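Long-range contacts in endo-arabinase (PDB 5C0P), which probably hydrolyses glycosidic bonds in arabinan, as a family 43 glycoside hydrolase built on a five-bladed beta-propeller: residues Thr37-Leu42 with Val52-Asp57; Ile127-Trp132 with Leu149-Glu154; Met133-Ser138 with Val203-Phe208. One frame throughout, in Å; residues are numbered along the deposited sequence.

Interaction 1 of 3, residues Thr37-Leu42 with Val52-Asp57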
ATOM      1  N   THR A  37      14.872 -13.484   8.716  1.00 14.20           N
ATOM      2  CA  THR A  37      14.999 -14.711   7.932  1.00 11.30           C
ATOM      3  C   THR A  37      15.855 -14.490   6.691  1.00 14.57           C
ATOM      4  O   THR A  37      16.120 -15.429   5.932  1.00 12.31           O
ATOM      5  CB  THR A  37      13.626 -15.268   7.510  1.00 11.19           C
ATOM      6  OG1 THR A  37      12.944 -14.316   6.675  1.00 13.09           O
ATOM      7  CG2 THR A  37      12.780 -15.571   8.753  1.00 15.07           C
ATOM      8  N   SER A  38      16.283 -13.241   6.497  1.00 11.89           N
ATOM      9  CA  SER A  38      17.154 -12.874   5.376  1.00 10.35           C
ATOM     10  C   SER A  38      16.532 -13.239   4.028  1.00 10.51           C
ATOM     11  O   SER A  38      17.169 -13.878   3.179  1.00 10.43           O
ATOM     12  CB  SER A  38      18.539 -13.509   5.534  1.00 13.60           C
ATOM     13  OG  SER A  38      19.468 -12.892   4.660  1.00 13.96           O
HETATM   14  N   MSE A  39      15.274 -12.842   3.854  1.00 10.04           N
HETATM   15  CA  MSE A  39      14.493 -13.153   2.660  1.00  9.23           C
HETATM   16  C   MSE A  39      13.566 -12.003   2.332  1.00  9.26           C
HETATM   17  O   MSE A  39      13.218 -11.203   3.207  1.00 10.66           O
HETATM   18  CB  MSE A  39      13.631 -14.406   2.885  1.00 12.30           C
HETATM   19  CG  MSE A  39      14.382 -15.730   2.945  1.00 13.91           C
HETATM   20 SE   MSE A  39      14.915 -16.314   1.153  0.63 16.47          SE
HETATM   21  CE  MSE A  39      15.669 -18.024   1.666  1.00 18.43           C
ATOM     22  N   TYR A  40      13.149 -11.943   1.072  1.00  9.39           N
ATOM     23  CA  TYR A  40      12.110 -11.028   0.622  1.00  9.86           C
ATOM     24  C   TYR A  40      10.801 -11.808   0.503  1.00 10.44           C
ATOM     25  O   TYR A  40      10.794 -12.967   0.074  1.00 10.89           O
ATOM     26  CB  TYR A  40      12.448 -10.482  -0.759  1.00 10.75           C
ATOM     27  CG  TYR A  40      13.754  -9.728  -0.860  1.00  9.40           C
ATOM     28  CD1 TYR A  40      13.824  -8.383  -0.544  1.00  9.13           C
ATOM     29  CD2 TYR A  40      14.910 -10.361  -1.317  1.00 10.53           C
ATOM     30  CE1 TYR A  40      15.011  -7.681  -0.659  1.00 11.57           C
ATOM     31  CE2 TYR A  40      16.105  -9.668  -1.434  1.00 11.02           C
ATOM     32  CZ  TYR A  40      16.142  -8.327  -1.102  1.00 10.61           C
ATOM     33  OH  TYR A  40      17.313  -7.622  -1.217  1.00 12.00           O
ATOM     34  N   TYR A  41       9.696 -11.174   0.885  1.00  9.95           N
ATOM     35  CA  TYR A  41       8.387 -11.819   0.813  1.00  9.40           C
ATOM     36  C   TYR A  41       7.420 -10.952   0.034  1.00  7.90           C
ATOM     37  O   TYR A  41       7.334  -9.747   0.265  1.00 12.21           O
ATOM     38  CB  TYR A  41       7.821 -12.100   2.208  1.00 11.31           C
ATOM     39  CG  TYR A  41       8.683 -13.026   3.023  1.00 11.60           C
ATOM     40  CD1 TYR A  41       9.824 -12.555   3.673  1.00 11.97           C
ATOM     41  CD2 TYR A  41       8.372 -14.375   3.140  1.00 10.05           C
ATOM     42  CE1 TYR A  41      10.629 -13.408   4.407  1.00  9.51           C
ATOM     43  CE2 TYR A  41       9.166 -15.236   3.870  1.00  9.68           C
ATOM     44  CZ  TYR A  41      10.293 -14.749   4.505  1.00 12.06           C
ATOM     45  OH  TYR A  41      11.074 -15.620   5.226  1.00 12.60           O
ATOM     46  N   LEU A  42       6.664 -11.590  -0.851  1.00  9.30           N
ATOM     47  CA  LEU A  42       5.633 -10.914  -1.629  1.00  9.37           C
ATOM     48  C   LEU A  42       4.305 -11.612  -1.373  1.00  9.44           C
ATOM     49  O   LEU A  42       4.046 -12.710  -1.892  1.00 10.25           O
ATOM     50  CB  LEU A  42       6.000 -10.945  -3.114  1.00 10.42           C
ATOM     51  CG  LEU A  42       5.050 -10.353  -4.161  1.00 15.16           C
ATOM     52  CD1 LEU A  42       4.549  -8.984  -3.742  1.00 16.05           C
ATOM     53  CD2 LEU A  42       5.761 -10.257  -5.510  1.00 18.87           C
ATOM     54  N   VAL A  52       1.645 -16.186  -0.547  1.00  9.93           N
ATOM     55  CA  VAL A  52       2.946 -15.580  -0.307  1.00 11.70           C
ATOM     56  C   VAL A  52       4.052 -16.291  -1.085  1.00  9.37           C
ATOM     57  O   VAL A  52       4.167 -17.512  -1.055  1.00 10.92           O
ATOM     58  CB  VAL A  52       3.270 -15.517   1.213  1.00 13.00           C
ATOM     59  CG1 VAL A  52       3.147 -16.892   1.869  1.00 11.07           C
ATOM     60  CG2 VAL A  52       4.649 -14.908   1.438  1.00 12.05           C
ATOM     61  N   TYR A  53       4.838 -15.504  -1.811  1.00 10.96           N
ATOM     62  CA  TYR A  53       6.034 -16.007  -2.472  1.00  9.37           C
ATOM     63  C   TYR A  53       7.248 -15.438  -1.757  1.00 11.97           C
ATOM     64  O   TYR A  53       7.170 -14.375  -1.148  1.00 11.50           O
ATOM     65  CB  TYR A  53       6.064 -15.575  -3.938  1.00 10.11           C
ATOM     66  CG  TYR A  53       5.117 -16.314  -4.876  1.00 12.63           C
ATOM     67  CD1 TYR A  53       4.218 -17.282  -4.419  1.00 12.61           C
ATOM     68  CD2 TYR A  53       5.149 -16.059  -6.236  1.00 14.59           C
ATOM     69  CE1 TYR A  53       3.369 -17.961  -5.312  1.00 13.44           C
ATOM     70  CE2 TYR A  53       4.311 -16.726  -7.121  1.00 15.90           C
ATOM     71  CZ  TYR A  53       3.431 -17.674  -6.659  1.00 17.45           C
ATOM     72  OH  TYR A  53       2.612 -18.318  -7.570  1.00 18.81           O
ATOM     73  N   LYS A  54       8.373 -16.140  -1.850  1.00 11.10           N
ATOM     74  CA  LYS A  54       9.581 -15.776  -1.121  1.00 11.83           C
ATOM     75  C   LYS A  54      10.758 -15.773  -2.088  1.00 13.28           C
ATOM     76  O   LYS A  54      10.759 -16.529  -3.057  1.00 12.25           O
ATOM     77  CB  LYS A  54       9.827 -16.810  -0.023  1.00 15.59           C
ATOM     78  CG  LYS A  54      10.993 -16.528   0.912  1.00 18.90           C
ATOM     79  CD  LYS A  54      11.123 -17.643   1.959  1.00 13.50           C
ATOM     80  CE  LYS A  54      11.707 -18.924   1.380  1.00 16.49           C
ATOM     81  NZ  LYS A  54      11.808 -20.014   2.401  1.00 19.85           N
ATOM     82  N   SER A  55      11.751 -14.922  -1.830  1.00  9.70           N
ATOM     83  CA  SER A  55      12.900 -14.795  -2.732  1.00 10.65           C
ATOM     84  C   SER A  55      14.167 -14.415  -1.978  1.00 10.30           C
ATOM     85  O   SER A  55      14.104 -13.672  -0.998  1.00 11.80           O
ATOM     86  CB  SER A  55      12.627 -13.733  -3.793  1.00 10.44           C
ATOM     87  OG  SER A  55      13.703 -13.648  -4.718  1.00 11.81           O
ATOM     88  N   LYS A  56      15.314 -14.922  -2.432  1.00 10.08           N
ATOM     89  CA  LYS A  56      16.595 -14.505  -1.881  1.00  9.00           C
ATOM     90  C   LYS A  56      17.067 -13.187  -2.481  1.00 11.45           C
ATOM     91  O   LYS A  56      17.879 -12.501  -1.871  1.00 11.61           O
ATOM     92  CB  LYS A  56      17.684 -15.553  -2.138  1.00  9.65           C
ATOM     93  CG  LYS A  56      17.495 -16.892  -1.447  1.00 11.90           C
ATOM     94  CD  LYS A  56      18.574 -17.859  -1.931  1.00 16.14           C
ATOM     95  CE  LYS A  56      18.563 -19.193  -1.205  1.00 20.12           C
ATOM     96  NZ  LYS A  56      19.699 -20.039  -1.689  1.00 20.33           N
ATOM     97  N   ASP A  57      16.586 -12.850  -3.682  1.00 11.51           N
ATOM     98  CA  ASP A  57      17.241 -11.794  -4.457  1.00  9.72           C
ATOM     99  C   ASP A  57      16.334 -10.924  -5.319  1.00 10.33           C
ATOM    100  O   ASP A  57      16.838 -10.052  -6.042  1.00 13.31           O
ATOM    101  CB  ASP A  57      18.346 -12.388  -5.339  1.00 11.87           C
ATOM    102  CG  ASP A  57      17.818 -13.394  -6.372  1.00 11.61           C
ATOM    103  OD1 ASP A  57      16.589 -13.614  -6.452  1.00 12.13           O
ATOM    104  OD2 ASP A  57      18.648 -13.960  -7.119  1.00 13.20           O
TER

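Interaction 2 of 3, residues Ile127-Trp132 with Leu149-Glu154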
ATOM      1  N   ILE A 127      -9.633  -1.228  10.787  1.00 11.00           N
ATOM      2  CA  ILE A 127      -8.977  -0.156  11.534  1.00 10.77           C
ATOM      3  C   ILE A 127      -9.382   1.216  10.973  1.00 11.92           C
ATOM      4  O   ILE A 127      -9.317   2.234  11.664  1.00 13.17           O
ATOM      5  CB  ILE A 127      -7.440  -0.351  11.504  1.00  9.55           C
ATOM      6  CG1 ILE A 127      -6.758   0.569  12.519  1.00  9.67           C
ATOM      7  CG2 ILE A 127      -6.883  -0.141  10.093  1.00 12.43           C
ATOM      8  CD1 ILE A 127      -7.205   0.342  13.951  1.00 11.15           C
ATOM      9  N   THR A 128      -9.835   1.230   9.722  1.00 12.82           N
ATOM     10  CA  THR A 128     -10.381   2.443   9.106  1.00 10.54           C
ATOM     11  C   THR A 128     -11.797   2.702   9.648  1.00 15.39           C
ATOM     12  O   THR A 128     -12.402   1.806  10.243  1.00 14.76           O
ATOM     13  CB  THR A 128     -10.364   2.298   7.569  1.00 11.96           C
ATOM     14  OG1 THR A 128     -10.998   1.064   7.203  1.00 11.31           O
ATOM     15  CG2 THR A 128      -8.928   2.302   7.047  1.00 11.57           C
ATOM     16  N   PRO A 129     -12.328   3.931   9.482  1.00 13.92           N
ATOM     17  CA  PRO A 129     -13.626   4.227  10.107  1.00 11.94           C
ATOM     18  C   PRO A 129     -14.780   3.386   9.565  1.00 12.56           C
ATOM     19  O   PRO A 129     -14.933   3.265   8.351  1.00 16.38           O
ATOM     20  CB  PRO A 129     -13.849   5.707   9.762  1.00 15.07           C
ATOM     21  CG  PRO A 129     -12.467   6.256   9.609  1.00 14.24           C
ATOM     22  CD  PRO A 129     -11.697   5.148   8.933  1.00 14.75           C
ATOM     23  N   SER A 130     -15.615   2.861  10.459  1.00 19.10           N
ATOM     24  CA  SER A 130     -16.709   1.979  10.046  1.00 22.84           C
ATOM     25  C   SER A 130     -17.776   2.670   9.193  1.00 18.31           C
ATOM     26  O   SER A 130     -18.501   2.013   8.438  1.00 22.00           O
ATOM     27  CB  SER A 130     -17.357   1.318  11.265  1.00 25.17           C
ATOM     28  OG  SER A 130     -17.956   2.286  12.109  1.00 28.63           O
ATOM     29  N   GLY A 131     -17.885   3.989   9.312  1.00 17.73           N
ATOM     30  CA  GLY A 131     -18.882   4.719   8.550  1.00 20.50           C
ATOM     31  C   GLY A 131     -18.417   5.143   7.166  1.00 16.46           C
ATOM     32  O   GLY A 131     -19.179   5.785   6.430  1.00 20.00           O
ATOM     33  N   TRP A 132     -17.188   4.780   6.809  1.00 17.13           N
ATOM     34  CA  TRP A 132     -16.582   5.229   5.559  1.00 13.96           C
ATOM     35  C   TRP A 132     -16.101   4.063   4.717  1.00 13.03           C
ATOM     36  O   TRP A 132     -15.547   3.102   5.245  1.00 14.00           O
ATOM     37  CB  TRP A 132     -15.339   6.068   5.849  1.00 17.32           C
ATOM     38  CG  TRP A 132     -15.564   7.420   6.417  1.00 17.56           C
ATOM     39  CD1 TRP A 132     -16.759   8.022   6.681  1.00 23.73           C
ATOM     40  CD2 TRP A 132     -14.548   8.358   6.780  1.00 15.07           C
ATOM     41  NE1 TRP A 132     -16.546   9.285   7.197  1.00 29.65           N
ATOM     42  CE2 TRP A 132     -15.192   9.512   7.267  1.00 23.29           C
ATOM     43  CE3 TRP A 132     -13.154   8.334   6.745  1.00 14.85           C
ATOM     44  CZ2 TRP A 132     -14.487  10.633   7.711  1.00 22.41           C
ATOM     45  CZ3 TRP A 132     -12.454   9.444   7.184  1.00 14.11           C
ATOM     46  CH2 TRP A 132     -13.117  10.569   7.664  1.00 15.96           C
ATOM     47  N   LEU A 149      -1.362   5.241  10.546  1.00 10.42           N
ATOM     48  CA  LEU A 149      -2.184   4.645   9.503  1.00  9.29           C
ATOM     49  C   LEU A 149      -2.414   5.688   8.412  1.00  9.14           C
ATOM     50  O   LEU A 149      -2.790   6.821   8.709  1.00  9.84           O
ATOM     51  CB  LEU A 149      -3.532   4.229  10.097  1.00  9.15           C
ATOM     52  CG  LEU A 149      -4.565   3.713   9.099  1.00  9.22           C
ATOM     53  CD1 LEU A 149      -4.142   2.328   8.605  1.00 11.64           C
ATOM     54  CD2 LEU A 149      -5.938   3.670   9.745  1.00 11.40           C
ATOM     55  N   LEU A 150      -2.178   5.310   7.157  1.00 10.30           N
ATOM     56  CA  LEU A 150      -2.550   6.146   6.012  1.00  9.61           C
ATOM     57  C   LEU A 150      -3.617   5.367   5.267  1.00 10.66           C
ATOM     58  O   LEU A 150      -3.515   4.155   5.144  1.00 11.79           O
ATOM     59  CB  LEU A 150      -1.362   6.364   5.076  1.00 11.36           C
ATOM     60  CG  LEU A 150      -0.049   6.816   5.699  1.00 12.66           C
ATOM     61  CD1 LEU A 150       1.041   6.873   4.621  1.00 16.36           C
ATOM     62  CD2 LEU A 150      -0.222   8.149   6.386  1.00 15.25           C
ATOM     63  N   PHE A 151      -4.655   6.037   4.782  1.00  9.29           N
ATOM     64  CA  PHE A 151      -5.673   5.312   4.034  1.00  8.46           C
ATOM     65  C   PHE A 151      -6.402   6.199   3.047  1.00  9.33           C
ATOM     66  O   PHE A 151      -6.322   7.431   3.114  1.00 11.12           O
ATOM     67  CB  PHE A 151      -6.663   4.581   4.961  1.00 10.09           C
ATOM     68  CG  PHE A 151      -7.527   5.489   5.797  1.00 10.66           C
ATOM     69  CD1 PHE A 151      -8.755   5.939   5.325  1.00  9.69           C
ATOM     70  CD2 PHE A 151      -7.119   5.872   7.072  1.00 11.98           C
ATOM     71  CE1 PHE A 151      -9.554   6.759   6.111  1.00 12.29           C
ATOM     72  CE2 PHE A 151      -7.914   6.692   7.864  1.00 11.75           C
ATOM     73  CZ  PHE A 151      -9.132   7.136   7.385  1.00 11.78           C
ATOM     74  N   CYS A 152      -7.114   5.557   2.132  1.00 10.63           N
ATOM     75  CA  CYS A 152      -7.945   6.272   1.170  1.00  9.85           C
ATOM     76  C   CYS A 152      -9.398   6.161   1.557  1.00 10.28           C
ATOM     77  O   CYS A 152      -9.853   5.120   2.034  1.00 10.57           O
ATOM     78  CB  CYS A 152      -7.809   5.633  -0.207  1.00 10.30           C
ATOM     79  SG  CYS A 152      -6.146   5.659  -0.848  1.00 13.14           S
ATOM     80  N   ARG A 153     -10.141   7.236   1.330  1.00 11.23           N
ATOM     81  CA  ARG A 153     -11.582   7.157   1.390  1.00 14.56           C
ATOM     82  C   ARG A 153     -12.020   7.155  -0.058  1.00 15.53           C
ATOM     83  O   ARG A 153     -11.714   8.091  -0.810  1.00 18.34           O
ATOM     84  CB  ARG A 153     -12.173   8.344   2.137  1.00 14.78           C
ATOM     85  CG  ARG A 153     -13.592   8.087   2.536  1.00 20.97           C
ATOM     86  CD  ARG A 153     -14.214   9.225   3.297  1.00 17.62           C
ATOM     87  NE  ARG A 153     -15.647   8.988   3.384  1.00 25.97           N
ATOM     88  CZ  ARG A 153     -16.515   9.852   3.887  1.00 37.74           C
ATOM     89  NH1 ARG A 153     -16.087  11.017   4.352  1.00 44.93           N
ATOM     90  NH2 ARG A 153     -17.804   9.551   3.924  1.00 41.45           N
ATOM     91  N   GLU A 154     -12.723   6.098  -0.439  1.00 12.99           N
ATOM     92  CA  GLU A 154     -12.984   5.788  -1.844  1.00 19.82           C
ATOM     93  C   GLU A 154     -13.755   6.856  -2.619  1.00 16.12           C
ATOM     94  O   GLU A 154     -14.774   7.372  -2.162  1.00 13.94           O
ATOM     95  CB  GLU A 154     -13.676   4.428  -1.976  1.00 23.85           C
ATOM     96  CG  GLU A 154     -13.452   3.781  -3.336  1.00 33.34           C
ATOM     97  CD  GLU A 154     -13.722   2.285  -3.350  1.00 33.10           C
ATOM     98  OE1 GLU A 154     -14.085   1.715  -2.297  1.00 27.79           O
ATOM     99  OE2 GLU A 154     -13.556   1.679  -4.428  1.00 38.93           O
TER

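Interaction 3 of 3, residues Met133-Ser138 with Val203-Phe208. With TRS (2-amino-2-hydroxymethyl-propane-1,3-diol), chain J.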
HETATM    1  N   MSE A 133     -16.320   4.148   3.405  0.57 16.88           N
HETATM    2  CA  MSE A 133     -15.703   3.210   2.463  0.57 14.51           C
HETATM    3  C   MSE A 133     -14.229   3.558   2.323  0.57 14.02           C
HETATM    4  O   MSE A 133     -13.877   4.592   1.742  0.57 15.07           O
HETATM    5  CB  MSE A 133     -16.356   3.291   1.085  0.57 15.54           C
HETATM    6  CG  MSE A 133     -17.859   3.322   1.106  0.57 21.87           C
HETATM    7 SE   MSE A 133     -18.643   2.098  -0.172  0.57 49.60          SE
HETATM    8  CE  MSE A 133     -18.292   0.467   0.842  0.57 14.50           C
ATOM      9  N   CYS A 134     -13.372   2.691   2.847  1.00 11.67           N
ATOM     10  CA  CYS A 134     -11.934   2.954   2.858  1.00 10.98           C
ATOM     11  C   CYS A 134     -11.116   1.800   2.301  1.00 13.44           C
ATOM     12  O   CYS A 134     -11.539   0.641   2.324  1.00 11.87           O
ATOM     13  CB  CYS A 134     -11.434   3.240   4.274  1.00 12.06           C
ATOM     14  SG  CYS A 134     -12.242   4.610   5.098  1.00 12.97           S
ATOM     15  N   LEU A 135      -9.928   2.121   1.804  1.00 10.67           N
ATOM     16  CA  LEU A 135      -9.045   1.101   1.264  1.00 10.42           C
ATOM     17  C   LEU A 135      -7.588   1.503   1.336  1.00 10.66           C
ATOM     18  O   LEU A 135      -7.258   2.662   1.622  1.00 10.18           O
ATOM     19  CB  LEU A 135      -9.431   0.736  -0.177  1.00 13.23           C
ATOM     20  CG  LEU A 135      -9.617   1.804  -1.256  1.00 20.05           C
ATOM     21  CD1 LEU A 135      -8.300   2.338  -1.797  1.00 21.38           C
ATOM     22  CD2 LEU A 135     -10.448   1.234  -2.399  1.00 22.76           C
ATOM     23  N   ASP A 136      -6.725   0.520   1.089  1.00 10.11           N
ATOM     24  CA  ASP A 136      -5.287   0.724   0.959  1.00 10.50           C
ATOM     25  C   ASP A 136      -4.644   1.269   2.228  1.00  9.38           C
ATOM     26  O   ASP A 136      -3.710   2.059   2.158  1.00 12.34           O
ATOM     27  CB  ASP A 136      -4.955   1.619  -0.260  1.00  9.98           C
ATOM     28  CG  ASP A 136      -5.212   0.930  -1.592  1.00 14.75           C
ATOM     29  OD1 ASP A 136      -5.584  -0.269  -1.607  1.00 13.94           O
ATOM     30  OD2 ASP A 136      -5.041   1.590  -2.639  1.00 12.63           O
ATOM     31  N   GLY A 137      -5.144   0.856   3.393  1.00  8.87           N
ATOM     32  CA  GLY A 137      -4.521   1.243   4.647  1.00 11.45           C
ATOM     33  C   GLY A 137      -3.082   0.768   4.733  1.00 11.81           C
ATOM     34  O   GLY A 137      -2.790  -0.430   4.564  1.00 11.66           O
ATOM     35  N   SER A 138      -2.176   1.707   4.997  1.00 10.29           N
ATOM     36  CA  SER A 138      -0.755   1.394   5.098  1.00 10.16           C
ATOM     37  C   SER A 138      -0.173   1.898   6.411  1.00  8.91           C
ATOM     38  O   SER A 138      -0.824   2.644   7.152  1.00  8.95           O
ATOM     39  CB  SER A 138       0.008   1.994   3.916  1.00 11.24           C
ATOM     40  OG  SER A 138       0.001   3.409   3.969  1.00 12.76           O
ATOM     41  N   VAL A 203      -9.587   9.245  -8.500  1.00 10.78           N
ATOM     42  CA  VAL A 203      -9.168   8.124  -7.668  1.00 10.88           C
ATOM     43  C   VAL A 203      -8.037   8.510  -6.714  1.00 11.78           C
ATOM     44  O   VAL A 203      -7.124   9.251  -7.096  1.00 10.10           O
ATOM     45  CB  VAL A 203      -8.680   6.982  -8.574  1.00 11.30           C
ATOM     46  CG1 VAL A 203      -7.986   5.864  -7.766  1.00 12.47           C
ATOM     47  CG2 VAL A 203      -9.831   6.434  -9.405  1.00 11.82           C
ATOM     48  N   THR A 204      -8.107   8.018  -5.475  1.00 10.98           N
ATOM     49  CA  THR A 204      -6.934   7.937  -4.603  1.00  9.48           C
ATOM     50  C   THR A 204      -6.655   6.474  -4.281  1.00 11.85           C
ATOM     51  O   THR A 204      -7.535   5.763  -3.774  1.00 13.07           O
ATOM     52  CB  THR A 204      -7.086   8.701  -3.280  1.00 13.54           C
ATOM     53  OG1 THR A 204      -8.326   8.348  -2.658  1.00 12.92           O
ATOM     54  CG2 THR A 204      -7.040  10.206  -3.501  1.00 10.52           C
ATOM     55  N   ASP A 205      -5.432   6.040  -4.584  1.00 10.87           N
ATOM     56  CA  ASP A 205      -4.953   4.694  -4.275  1.00 10.59           C
ATOM     57  C   ASP A 205      -3.604   4.772  -3.566  1.00  9.86           C
ATOM     58  O   ASP A 205      -2.814   5.690  -3.796  1.00 10.55           O
ATOM     59  CB  ASP A 205      -4.724   3.876  -5.565  1.00  9.90           C
ATOM     60  CG  ASP A 205      -5.991   3.241  -6.139  1.00 14.24           C
ATOM     61  OD1 ASP A 205      -7.054   3.218  -5.484  1.00 14.74           O
ATOM     62  OD2 ASP A 205      -5.901   2.709  -7.271  1.00 13.74           O
ATOM     63  N   ALA A 206      -3.343   3.791  -2.707  1.00  8.50           N
ATOM     64  CA  ALA A 206      -1.972   3.401  -2.352  1.00  8.92           C
ATOM     65  C   ALA A 206      -1.044   4.394  -1.637  1.00  9.04           C
ATOM     66  O   ALA A 206       0.143   4.421  -1.929  1.00 12.51           O
ATOM     67  CB  ALA A 206      -1.270   2.887  -3.616  1.00 11.51           C
ATOM     68  N   PRO A 207      -1.554   5.183  -0.678  1.00  8.48           N
ATOM     69  CA  PRO A 207      -0.616   6.090  -0.006  1.00  8.76           C
ATOM     70  C   PRO A 207       0.527   5.361   0.712  1.00 10.73           C
ATOM     71  O   PRO A 207       0.314   4.360   1.395  1.00 10.89           O
ATOM     72  CB  PRO A 207      -1.501   6.803   1.023  1.00  9.91           C
ATOM     73  CG  PRO A 207      -2.637   5.838   1.268  1.00 10.36           C
ATOM     74  CD  PRO A 207      -2.887   5.195  -0.056  1.00 11.91           C
ATOM     75  N   PHE A 208       1.738   5.889   0.557  1.00  9.71           N
ATOM     76  CA  PHE A 208       2.911   5.330   1.200  1.00  9.46           C
ATOM     77  C   PHE A 208       3.909   6.448   1.441  1.00  9.66           C
ATOM     78  O   PHE A 208       4.262   7.170   0.512  1.00 11.59           O
ATOM     79  CB  PHE A 208       3.539   4.250   0.317  1.00 12.32           C
ATOM     80  CG  PHE A 208       4.637   3.486   1.011  1.00 14.15           C
ATOM     81  CD1 PHE A 208       4.339   2.403   1.829  1.00 14.60           C
ATOM     82  CD2 PHE A 208       5.955   3.874   0.873  1.00 15.64           C
ATOM     83  CE1 PHE A 208       5.347   1.708   2.487  1.00 15.45           C
ATOM     84  CE2 PHE A 208       6.971   3.195   1.531  1.00 14.37           C
ATOM     85  CZ  PHE A 208       6.671   2.106   2.330  1.00 16.57           C
TER
HETATM   86  C   TRS J 409      -6.605  -1.203  -5.434  1.00 17.88           C
HETATM   87  C1  TRS J 409      -7.652  -0.693  -4.448  1.00 16.28           C
HETATM   88  C2  TRS J 409      -5.221  -0.952  -4.848  1.00 15.21           C
HETATM   89  C3  TRS J 409      -6.838  -2.682  -5.770  1.00 17.57           C
HETATM   90  N   TRS J 409      -6.737  -0.448  -6.684  1.00 15.52           N
HETATM   91  O1  TRS J 409      -7.652  -1.444  -3.247  1.00 23.31           O
HETATM   92  O2  TRS J 409      -4.870   0.419  -4.932  1.00 12.26           O
HETATM   93  O3  TRS J 409      -6.028  -3.117  -6.858  1.00 16.22           O
HETATM   94  O   HOH W   1      -1.444   2.236   0.692  1.00 12.36           O

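Interaction 1 of 3, residues Thr37-Leu42 with Val52-Asp57
Tyr41 and Lys54 sit opposite each other as a non-hydrogen-bonded pair in the antiparallel hairpin of strands 39-45 and 50-55, and their side chains run alongside, pointing the same way. The carbon stem of Lys54 covers the phenol: its CG lies over one face of the Tyr41 ring, 4.2 Å from the centroid, in a CH-pi contact, and its CD comes within 3.6 Å of Tyr41 CE2. Val52 meets the same ring at its edge through CG2. The selenomethionine Met39 slants across Lys54, its CG 3.9 Å from Lys54 CD, while its SE lies 3.7 Å from Lys56 CG; a long, pliant side chain suits this place against two lysine stems. On the other face of the sheet Tyr40 turns its ring edge to the backbone, with CE2 3.4 Å from Lys56 O, and its hydroxyl is hydrogen-bonded to the backbone N of Leu268. Two pairs of backbone hydrogen bonds, Tyr40 with Ser55 and Leu42 with Tyr53, fix the register. Lys54 thus uses both halves of its chemistry: the stem packs as a hydrocarbon, and a bend at chi3 (75°) carries the ammonium to salt bridges with Glu15 and Glu64, which would favour its staying protonated.

Interaction 2 of 3, residues Ile127-Trp132 with Leu149-Glu154
Arg153 lays its guanidinium flat on the indole of Trp132, a stacked cation-pi pair with Arg153 CZ 3.4 Å from the centroid of the five-membered ring and the two planes 6° apart. An extended chain from CG to NE carries the group across the ring, and Arg153 CD adds a CH-pi contact over the same face. Pro129 CB lies over the opposite face of the indole, toward its rim; NE of Arg153 is meanwhile held by a salt bridge to Glu157. A second CH-pi contact involves Thr128, whose CG2 stands over a face of the Phe151 ring, 4.1 Å from its centroid; threonine suits the place because its methyl serves the ring while OG1 bonds to the backbone N of Thr107. The remaining contacts are apolar. Phe151 and Trp132 meet edge to edge, CE1 to CE3 at 4.0 Å, Pro129 CD approaches Phe151 CZ at 3.6 Å, and Ile127 CG2 slides past Leu149 CD2 at 3.9 Å. A type I turn from Pro129 to Trp132 brings the indole round to the strand. This is the packing of an interblade connection in a beta-propeller: the loop leaving strand 120-121 folds over strand 147-153 before entering strand 134-141 of the next blade.

Interaction 3 of 3, residues Met133-Ser138 with Val203-Phe208
Asp136 reaches across to the backbone of Ala206, whose N donates to Asp136 OD2 at 2.8 Å in a bent bond (135° at the hydrogen), meeting that oxygen on the anti side and out of the carboxylate plane. In this tight part of the contact the short strands 134-138 and 205-208 run in roughly the same direction, at 26° to each other. Further along, Ser138 OG donates to Pro207 O at 2.8 Å; serine suits the place, its short side chain carrying a hydroxyl donor to the facing strand. A water adds a third link, donating to Asp136 O (2.7 Å) and to Pro207 O, while the proline ring, with no N-H to satisfy, rests its CD near Asp136 CB.

The other side is a pocket, filled here by a Tris molecule probably from the crystallisation liquor. CG of Asp136 lies anti to the carbonyl carbon (chi1 -70°), which sets the carboxylate between Ala206 and the Tris, and both oxygens are used there: Tris O1 donates to OD1 at 2.9 Å and Tris O2 to OD2 at 2.6 Å. Asp205 holds the Tris amine only weakly through OD2, which also bonds to the hydroxyl of Tyr231. Leu135 is a looser neighbour, its CD1 4.0 Å from Asp205 OD1. Arg27, Asp28 and the magnesium ligand His261 also bind the Tris.

OD2 of Asp136 thus takes a bent bond from a backbone N-H and one from a Tris hydroxyl, which would help the neighbouring strand hold the carboxylate. That is consistent with the predicted role of Asp136 in tuning the pKa of the active-site glutamate and orienting donor and substrate.

In the fold
The three contacts lie at different distances from the centre of the propeller. Interaction 1, its centre about 18 Å from that of the chain, is mostly buried though exposed at one end, and is held by regular backbone pairing within one sheet. Interaction 2 is partly buried and relies on side chains alone, packing a loop on a strand through aromatic, cationic and apolar groups. Interaction 3, buried, its centre about 7 Å from that of the chain, joins the innermost strands of two sheets with polar bonds beside the active-site pocket. Interactions 2 and 3 touch, because strands 134-141 and 147-153 are neighbours in one sheet; interaction 1 is separate, its nearest atoms about 12 Å from interaction 3.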